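RavA (Legionella pneumophila str. Paris, PDB 6WO6) is an effector of Legionella pneumophila, an elongated, mainly helical protein without strands that probably acts inside the host cell. Local coordinates at residues F80-I92 with L115-L127. The protein carries 2 engineered substitutions. Numbering follows the deposited sequence.
Sequences FLFQAYQVKKRII and LFNNFNKLAIDVL
Lys88 NZ is gripped by two backbone carbonyls beyond this pair, those of Val49 and Cys52, while its CD lies 3.9 Å from Val126 CG2. A lysine suits the place because its long aliphatic stem can run past the valine and still deliver the ammonium to the end of helix 38-51. A side-chain bond inside 115-127, Asn120 ND2 to Phe116 O at 3.0 Å, ties helix 120-127 back across the break at Phe119.

No hydrogen bond joins the two segments; apolar side chains do, in knobs-into-holes packing. Val87 is a knob among Leu115, Phe116, Leu122 and Ala123, and its branching sends CG1 to Phe116 CE2 (3.7 Å) and CG2 to Leu115 CG. One turn on, Ile91 fills the next hole. With CG1 anti to the carbonyl carbon (chi1 -72°), it lays CD1 against the edge of the Phe116 ring, 3.6 Å from CE2, while CG2 reaches Val126 CG1 at 3.7 Å. Small Ala123 lets Ile91 CD1 come close to its backbone. Leu115, long and branched, returns the interlock among Gln83, Gln86, Val87 and Arg90. The broad, flat Phe119 ring turns one face to the backbone of Gln83 and Ala84, and its CE1 lies 3.5 Å from Gln83 CB.

Segments 80-92 and 120-127 run in roughly the same direction, crossing at -36°, with a closest approach of 9.7 Å between their axes. Helix 38-51 meets Ala84, Phe119 and Leu122, helix 54-66 packs on Leu81 and Tyr85, and Phe158, from a loop, touches Phe116, Ala123 and Leu127.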
ATOM      1  N   PHE A  80       9.086  34.731   1.216  1.00 73.25           N
ATOM      2  CA  PHE A  80       8.261  33.817   1.997  1.00 67.15           C
ATOM      3  C   PHE A  80       7.250  33.093   1.115  1.00 64.49           C
ATOM      4  O   PHE A  80       7.076  31.872   1.230  1.00 62.81           O
ATOM      5  CB  PHE A  80       7.540  34.581   3.109  1.00 65.17           C
ATOM      6  CG  PHE A  80       8.441  35.046   4.214  1.00 68.15           C
ATOM      7  CD1 PHE A  80       9.108  36.257   4.122  1.00 70.94           C
ATOM      8  CD2 PHE A  80       8.615  34.276   5.353  1.00 69.08           C
ATOM      9  CE1 PHE A  80       9.938  36.691   5.142  1.00 73.81           C
ATOM     10  CE2 PHE A  80       9.442  34.703   6.377  1.00 72.51           C
ATOM     11  CZ  PHE A  80      10.103  35.913   6.272  1.00 74.73           C
ATOM     12  N   LEU A  81       6.576  33.830   0.228  1.00 63.86           N
ATOM     13  CA  LEU A  81       5.551  33.210  -0.606  1.00 62.66           C
ATOM     14  C   LEU A  81       6.153  32.174  -1.547  1.00 66.49           C
ATOM     15  O   LEU A  81       5.577  31.095  -1.745  1.00 68.61           O
ATOM     16  CB  LEU A  81       4.789  34.278  -1.391  1.00 60.55           C
ATOM     17  CG  LEU A  81       3.495  33.769  -2.030  1.00 56.96           C
ATOM     18  CD1 LEU A  81       2.582  33.200  -0.959  1.00 53.67           C
ATOM     19  CD2 LEU A  81       2.792  34.866  -2.814  1.00 56.54           C
ATOM     20  N   PHE A  82       7.319  32.472  -2.129  1.00 67.67           N
ATOM     21  CA  PHE A  82       7.938  31.517  -3.040  1.00 68.60           C
ATOM     22  C   PHE A  82       8.413  30.274  -2.298  1.00 67.96           C
ATOM     23  O   PHE A  82       8.254  29.153  -2.796  1.00 65.38           O
ATOM     24  CB  PHE A  82       9.096  32.167  -3.795  1.00 69.96           C
ATOM     25  CG  PHE A  82       9.604  31.338  -4.938  1.00 71.48           C
ATOM     26  CD1 PHE A  82       8.867  31.225  -6.106  1.00 72.08           C
ATOM     27  CD2 PHE A  82      10.810  30.665  -4.843  1.00 72.97           C
ATOM     28  CE1 PHE A  82       9.323  30.460  -7.162  1.00 74.19           C
ATOM     29  CE2 PHE A  82      11.274  29.898  -5.896  1.00 75.08           C
ATOM     30  CZ  PHE A  82      10.529  29.794  -7.058  1.00 75.85           C
ATOM     31  N   GLN A  83       8.990  30.445  -1.104  1.00 68.29           N
ATOM     32  CA  GLN A  83       9.406  29.280  -0.327  1.00 67.23           C
ATOM     33  C   GLN A  83       8.208  28.416   0.061  1.00 63.25           C
ATOM     34  O   GLN A  83       8.288  27.179   0.040  1.00 63.04           O
ATOM     35  CB  GLN A  83      10.185  29.722   0.910  1.00 69.22           C
ATOM     36  CG  GLN A  83      11.579  30.248   0.609  1.00 74.03           C
ATOM     37  CD  GLN A  83      12.293  30.762   1.849  1.00 78.05           C
ATOM     38  OE1 GLN A  83      13.131  30.073   2.429  1.00 79.32           O
ATOM     39  NE2 GLN A  83      11.964  31.983   2.256  1.00 79.60           N
ATOM     40  N   ALA A  84       7.083  29.048   0.409  1.00 60.94           N
ATOM     41  CA  ALA A  84       5.887  28.285   0.755  1.00 59.26           C
ATOM     42  C   ALA A  84       5.353  27.516  -0.451  1.00 60.82           C
ATOM     43  O   ALA A  84       4.972  26.339  -0.330  1.00 58.83           O
ATOM     44  CB  ALA A  84       4.816  29.219   1.316  1.00 58.17           C
ATOM     45  N   TYR A  85       5.308  28.169  -1.618  1.00 63.55           N
ATOM     46  CA  TYR A  85       4.922  27.466  -2.836  1.00 65.44           C
ATOM     47  C   TYR A  85       5.853  26.293  -3.106  1.00 68.19           C
ATOM     48  O   TYR A  85       5.405  25.230  -3.543  1.00 68.52           O
ATOM     49  CB  TYR A  85       4.912  28.414  -4.036  1.00 67.08           C
ATOM     50  CG  TYR A  85       4.844  27.683  -5.365  1.00 68.12           C
ATOM     51  CD1 TYR A  85       3.635  27.211  -5.860  1.00 68.48           C
ATOM     52  CD2 TYR A  85       5.991  27.454  -6.117  1.00 70.54           C
ATOM     53  CE1 TYR A  85       3.568  26.535  -7.068  1.00 70.59           C
ATOM     54  CE2 TYR A  85       5.934  26.778  -7.323  1.00 73.33           C
ATOM     55  CZ  TYR A  85       4.720  26.321  -7.795  1.00 72.94           C
ATOM     56  OH  TYR A  85       4.659  25.651  -8.997  1.00 74.79           O
ATOM     57  N   GLN A  86       7.155  26.476  -2.868  1.00 70.85           N
ATOM     58  CA  GLN A  86       8.108  25.389  -3.068  1.00 71.34           C
ATOM     59  C   GLN A  86       7.779  24.203  -2.172  1.00 66.52           C
ATOM     60  O   GLN A  86       7.759  23.051  -2.626  1.00 66.94           O
ATOM     61  CB  GLN A  86       9.530  25.886  -2.801  1.00 76.53           C
ATOM     62  CG  GLN A  86      10.105  26.754  -3.904  1.00 82.42           C
ATOM     63  CD  GLN A  86      10.463  25.954  -5.138  1.00 87.97           C
ATOM     64  OE1 GLN A  86      11.522  25.330  -5.201  1.00 91.63           O
ATOM     65  NE2 GLN A  86       9.578  25.965  -6.128  1.00 88.86           N
ATOM     66  N   VAL A  87       7.518  24.473  -0.891  1.00 62.50           N
ATOM     67  CA  VAL A  87       7.168  23.402   0.043  1.00 60.12           C
ATOM     68  C   VAL A  87       5.953  22.630  -0.460  1.00 57.08           C
ATOM     69  O   VAL A  87       5.983  21.395  -0.587  1.00 57.23           O
ATOM     70  CB  VAL A  87       6.925  23.975   1.451  1.00 61.33           C
ATOM     71  CG1 VAL A  87       6.367  22.896   2.372  1.00 61.26           C
ATOM     72  CG2 VAL A  87       8.212  24.551   2.017  1.00 63.50           C
ATOM     73  N   LYS A  88       4.866  23.346  -0.764  1.00 55.23           N
ATOM     74  CA  LYS A  88       3.641  22.656  -1.158  1.00 53.36           C
ATOM     75  C   LYS A  88       3.808  21.925  -2.488  1.00 55.09           C
ATOM     76  O   LYS A  88       3.307  20.806  -2.651  1.00 53.54           O
ATOM     77  CB  LYS A  88       2.467  23.631  -1.228  1.00 53.65           C
ATOM     78  CG  LYS A  88       1.182  22.981  -1.726  1.00 55.53           C
ATOM     79  CD  LYS A  88      -0.054  23.532  -1.035  1.00 55.61           C
ATOM     80  CE  LYS A  88      -1.326  22.944  -1.638  1.00 54.79           C
ATOM     81  NZ  LYS A  88      -2.555  23.471  -0.981  1.00 54.41           N
ATOM     82  N   LYS A  89       4.511  22.531  -3.447  1.00 56.63           N
ATOM     83  CA  LYS A  89       4.699  21.899  -4.747  1.00 57.24           C
ATOM     84  C   LYS A  89       5.503  20.613  -4.615  1.00 57.44           C
ATOM     85  O   LYS A  89       5.134  19.575  -5.179  1.00 55.88           O
ATOM     86  CB  LYS A  89       5.387  22.874  -5.705  1.00 60.36           C
ATOM     87  CG  LYS A  89       5.651  22.318  -7.095  1.00 65.96           C
ATOM     88  CD  LYS A  89       4.347  21.986  -7.803  1.00 71.48           C
ATOM     89  CE  LYS A  89       4.360  20.568  -8.356  1.00 76.36           C
ATOM     90  NZ  LYS A  89       2.985  20.090  -8.676  1.00 77.74           N
ATOM     91  N   ARG A  90       6.603  20.658  -3.857  1.00 59.21           N
ATOM     92  CA  ARG A  90       7.439  19.473  -3.714  1.00 61.34           C
ATOM     93  C   ARG A  90       6.737  18.375  -2.926  1.00 61.14           C
ATOM     94  O   ARG A  90       6.970  17.190  -3.187  1.00 61.71           O
ATOM     95  CB  ARG A  90       8.766  19.840  -3.054  1.00 62.70           C
ATOM     96  CG  ARG A  90       9.641  20.729  -3.916  1.00 66.17           C
ATOM     97  CD  ARG A  90      10.950  21.059  -3.231  1.00 69.31           C
ATOM     98  NE  ARG A  90      11.723  22.027  -4.001  1.00 74.77           N
ATOM     99  CZ  ARG A  90      12.913  22.490  -3.640  1.00 79.73           C
ATOM    100  NH1 ARG A  90      13.474  22.074  -2.513  1.00 80.86           N
ATOM    101  NH2 ARG A  90      13.544  23.371  -4.405  1.00 82.93           N
ATOM    102  N   ILE A  91       5.877  18.734  -1.969  1.00 60.29           N
ATOM    103  CA  ILE A  91       5.153  17.692  -1.247  1.00 58.98           C
ATOM    104  C   ILE A  91       4.057  17.088  -2.121  1.00 59.39           C
ATOM    105  O   ILE A  91       3.895  15.864  -2.176  1.00 58.82           O
ATOM    106  CB  ILE A  91       4.590  18.240   0.075  1.00 57.28           C
ATOM    107  CG1 ILE A  91       5.726  18.460   1.074  1.00 60.03           C
ATOM    108  CG2 ILE A  91       3.547  17.289   0.646  1.00 54.27           C
ATOM    109  CD1 ILE A  91       5.284  19.106   2.369  1.00 61.51           C
ATOM    110  N   ILE A  92       3.298  17.928  -2.830  1.00 60.28           N
ATOM    111  CA  ILE A  92       2.166  17.431  -3.606  1.00 59.98           C
ATOM    112  C   ILE A  92       2.633  16.664  -4.839  1.00 63.62           C
ATOM    113  O   ILE A  92       1.952  15.738  -5.296  1.00 61.78           O
ATOM    114  CB  ILE A  92       1.228  18.604  -3.957  1.00 58.55           C
ATOM    115  CG1 ILE A  92       0.230  18.833  -2.819  1.00 57.02           C
ATOM    116  CG2 ILE A  92       0.509  18.383  -5.280  1.00 59.63           C
ATOM    117  CD1 ILE A  92      -0.528  17.586  -2.414  1.00 56.63           C
ATOM    118  N   LEU A 115      14.523  24.510   4.548  1.00 77.99           N
ATOM    119  CA  LEU A 115      13.261  24.886   3.914  1.00 74.48           C
ATOM    120  C   LEU A 115      12.082  24.239   4.631  1.00 75.14           C
ATOM    121  O   LEU A 115      11.085  24.906   4.939  1.00 74.67           O
ATOM    122  CB  LEU A 115      13.271  24.498   2.434  1.00 70.27           C
ATOM    123  CG  LEU A 115      11.962  24.752   1.681  1.00 64.37           C
ATOM    124  CD1 LEU A 115      11.591  26.223   1.741  1.00 64.63           C
ATOM    125  CD2 LEU A 115      12.050  24.278   0.239  1.00 62.52           C
ATOM    126  N   PHE A 116      12.180  22.939   4.913  1.00 74.84           N
ATOM    127  CA  PHE A 116      11.145  22.225   5.651  1.00 71.97           C
ATOM    128  C   PHE A 116      11.315  22.334   7.161  1.00 75.45           C
ATOM    129  O   PHE A 116      10.513  21.757   7.903  1.00 76.57           O
ATOM    130  CB  PHE A 116      11.118  20.754   5.225  1.00 68.53           C
ATOM    131  CG  PHE A 116      10.572  20.538   3.842  1.00 64.70           C
ATOM    132  CD1 PHE A 116      11.389  20.676   2.734  1.00 65.23           C
ATOM    133  CD2 PHE A 116       9.242  20.211   3.649  1.00 62.21           C
ATOM    134  CE1 PHE A 116      10.890  20.487   1.460  1.00 64.19           C
ATOM    135  CE2 PHE A 116       8.738  20.021   2.377  1.00 61.35           C
ATOM    136  CZ  PHE A 116       9.565  20.159   1.282  1.00 62.11           C
ATOM    137  N   ASN A 117      12.336  23.049   7.631  1.00 78.55           N
ATOM    138  CA  ASN A 117      12.475  23.368   9.044  1.00 81.22           C
ATOM    139  C   ASN A 117      11.826  24.704   9.385  1.00 83.45           C
ATOM    140  O   ASN A 117      11.186  24.834  10.435  1.00 85.47           O
ATOM    141  CB  ASN A 117      13.957  23.386   9.433  1.00 84.33           C
ATOM    142  CG  ASN A 117      14.170  23.589  10.920  1.00 87.38           C
ATOM    143  OD1 ASN A 117      13.381  23.123  11.743  1.00 85.59           O
ATOM    144  ND2 ASN A 117      15.243  24.290  11.273  1.00 92.44           N
ATOM    145  N   ASN A 118      11.979  25.700   8.509  1.00 82.72           N
ATOM    146  CA  ASN A 118      11.305  26.978   8.702  1.00 82.87           C
ATOM    147  C   ASN A 118       9.806  26.848   8.463  1.00 82.73           C
ATOM    148  O   ASN A 118       8.999  27.394   9.225  1.00 86.39           O
ATOM    149  CB  ASN A 118      11.903  28.034   7.771  1.00 81.67           C
ATOM    150  CG  ASN A 118      13.352  28.344   8.093  1.00 81.86           C
ATOM    151  OD1 ASN A 118      13.732  28.462   9.258  1.00 83.34           O
ATOM    152  ND2 ASN A 118      14.173  28.479   7.056  1.00 80.89           N
ATOM    153  N   PHE A 119       9.418  26.130   7.411  1.00 77.78           N
ATOM    154  CA  PHE A 119       8.015  25.928   7.053  1.00 72.05           C
ATOM    155  C   PHE A 119       7.515  24.558   7.485  1.00 68.85           C
ATOM    156  O   PHE A 119       6.785  23.892   6.745  1.00 66.53           O
ATOM    157  CB  PHE A 119       7.822  26.117   5.551  1.00 70.80           C
ATOM    158  CG  PHE A 119       8.102  27.513   5.070  1.00 73.03           C
ATOM    159  CD1 PHE A 119       9.391  27.904   4.744  1.00 75.82           C
ATOM    160  CD2 PHE A 119       7.073  28.432   4.932  1.00 72.78           C
ATOM    161  CE1 PHE A 119       9.651  29.188   4.298  1.00 76.64           C
ATOM    162  CE2 PHE A 119       7.326  29.719   4.483  1.00 73.76           C
ATOM    163  CZ  PHE A 119       8.616  30.097   4.166  1.00 75.28           C
ATOM    164  N   ASN A 120       7.893  24.111   8.684  1.00 69.36           N
ATOM    165  CA  ASN A 120       7.507  22.773   9.120  1.00 69.73           C
ATOM    166  C   ASN A 120       6.014  22.693   9.418  1.00 69.63           C
ATOM    167  O   ASN A 120       5.371  21.684   9.106  1.00 72.26           O
ATOM    168  CB  ASN A 120       8.323  22.363  10.343  1.00 73.61           C
ATOM    169  CG  ASN A 120       8.231  20.878  10.628  1.00 75.57           C
ATOM    170  OD1 ASN A 120       7.384  20.432  11.404  1.00 77.28           O
ATOM    171  ND2 ASN A 120       9.105  20.100   9.996  1.00 75.16           N
ATOM    172  N   LYS A 121       5.448  23.737  10.030  1.00 67.16           N
ATOM    173  CA  LYS A 121       4.003  23.774  10.238  1.00 63.45           C
ATOM    174  C   LYS A 121       3.259  23.702   8.909  1.00 61.07           C
ATOM    175  O   LYS A 121       2.271  22.968   8.778  1.00 62.83           O
ATOM    176  CB  LYS A 121       3.613  25.038  11.007  1.00 63.27           C
ATOM    177  CG  LYS A 121       4.354  25.224  12.325  1.00 65.24           C
ATOM    178  N   LEU A 122       3.734  24.443   7.904  1.00 57.40           N
ATOM    179  CA  LEU A 122       3.123  24.379   6.580  1.00 53.67           C
ATOM    180  C   LEU A 122       3.265  22.990   5.971  1.00 52.86           C
ATOM    181  O   LEU A 122       2.336  22.489   5.327  1.00 51.41           O
ATOM    182  CB  LEU A 122       3.750  25.427   5.662  1.00 51.59           C
ATOM    183  CG  LEU A 122       3.326  25.314   4.197  1.00 51.24           C
ATOM    184  CD1 LEU A 122       1.855  25.666   4.032  1.00 51.63           C
ATOM    185  CD2 LEU A 122       4.194  26.176   3.303  1.00 52.18           C
ATOM    186  N   ALA A 123       4.423  22.353   6.158  1.00 52.98           N
ATOM    187  CA  ALA A 123       4.618  21.002   5.643  1.00 51.58           C
ATOM    188  C   ALA A 123       3.621  20.033   6.266  1.00 52.83           C
ATOM    189  O   ALA A 123       2.982  19.242   5.563  1.00 53.68           O
ATOM    190  CB  ALA A 123       6.051  20.541   5.906  1.00 50.97           C
ATOM    191  N   ILE A 124       3.469  20.090   7.591  1.00 52.60           N
ATOM    192  CA  ILE A 124       2.536  19.199   8.275  1.00 50.69           C
ATOM    193  C   ILE A 124       1.103  19.486   7.844  1.00 52.89           C
ATOM    194  O   ILE A 124       0.281  18.568   7.726  1.00 53.36           O
ATOM    195  CB  ILE A 124       2.706  19.320   9.801  1.00 48.85           C
ATOM    196  CG1 ILE A 124       4.138  18.975  10.205  1.00 48.75           C
ATOM    197  CG2 ILE A 124       1.714  18.425  10.522  1.00 47.61           C
ATOM    198  CD1 ILE A 124       4.566  17.582   9.799  1.00 48.71           C
ATOM    199  N   ASP A 125       0.778  20.758   7.596  1.00 56.52           N
ATOM    200  CA  ASP A 125      -0.578  21.101   7.172  1.00 59.93           C
ATOM    201  C   ASP A 125      -0.865  20.606   5.758  1.00 58.87           C
ATOM    202  O   ASP A 125      -1.984  20.173   5.462  1.00 59.80           O
ATOM    203  CB  ASP A 125      -0.796  22.611   7.268  1.00 64.46           C
ATOM    204  CG  ASP A 125      -0.827  23.101   8.702  1.00 70.03           C
ATOM    205  OD1 ASP A 125      -1.220  22.309   9.585  1.00 71.81           O
ATOM    206  OD2 ASP A 125      -0.461  24.271   8.949  1.00 73.16           O
ATOM    207  N   VAL A 126       0.131  20.666   4.872  1.00 56.85           N
ATOM    208  CA  VAL A 126      -0.040  20.106   3.533  1.00 57.09           C
ATOM    209  C   VAL A 126      -0.159  18.588   3.605  1.00 58.00           C
ATOM    210  O   VAL A 126      -0.935  17.974   2.860  1.00 58.52           O
ATOM    211  CB  VAL A 126       1.116  20.544   2.613  1.00 56.81           C
ATOM    212  CG1 VAL A 126       1.019  19.852   1.263  1.00 56.96           C
ATOM    213  CG2 VAL A 126       1.095  22.046   2.422  1.00 58.62           C
ATOM    214  N   LEU A 127       0.592  17.960   4.513  1.00 56.55           N
ATOM    215  CA  LEU A 127       0.530  16.510   4.656  1.00 54.40           C
ATOM    216  C   LEU A 127      -0.788  16.051   5.262  1.00 57.55           C
ATOM    217  O   LEU A 127      -1.192  14.901   5.056  1.00 59.91           O
ATOM    218  CB  LEU A 127       1.695  16.018   5.511  1.00 51.55           C
ATOM    219  CG  LEU A 127       3.076  16.055   4.861  1.00 51.66           C
ATOM    220  CD1 LEU A 127       4.162  15.757   5.878  1.00 51.80           C
ATOM    221  CD2 LEU A 127       3.141  15.069   3.709  1.00 52.10           C
TER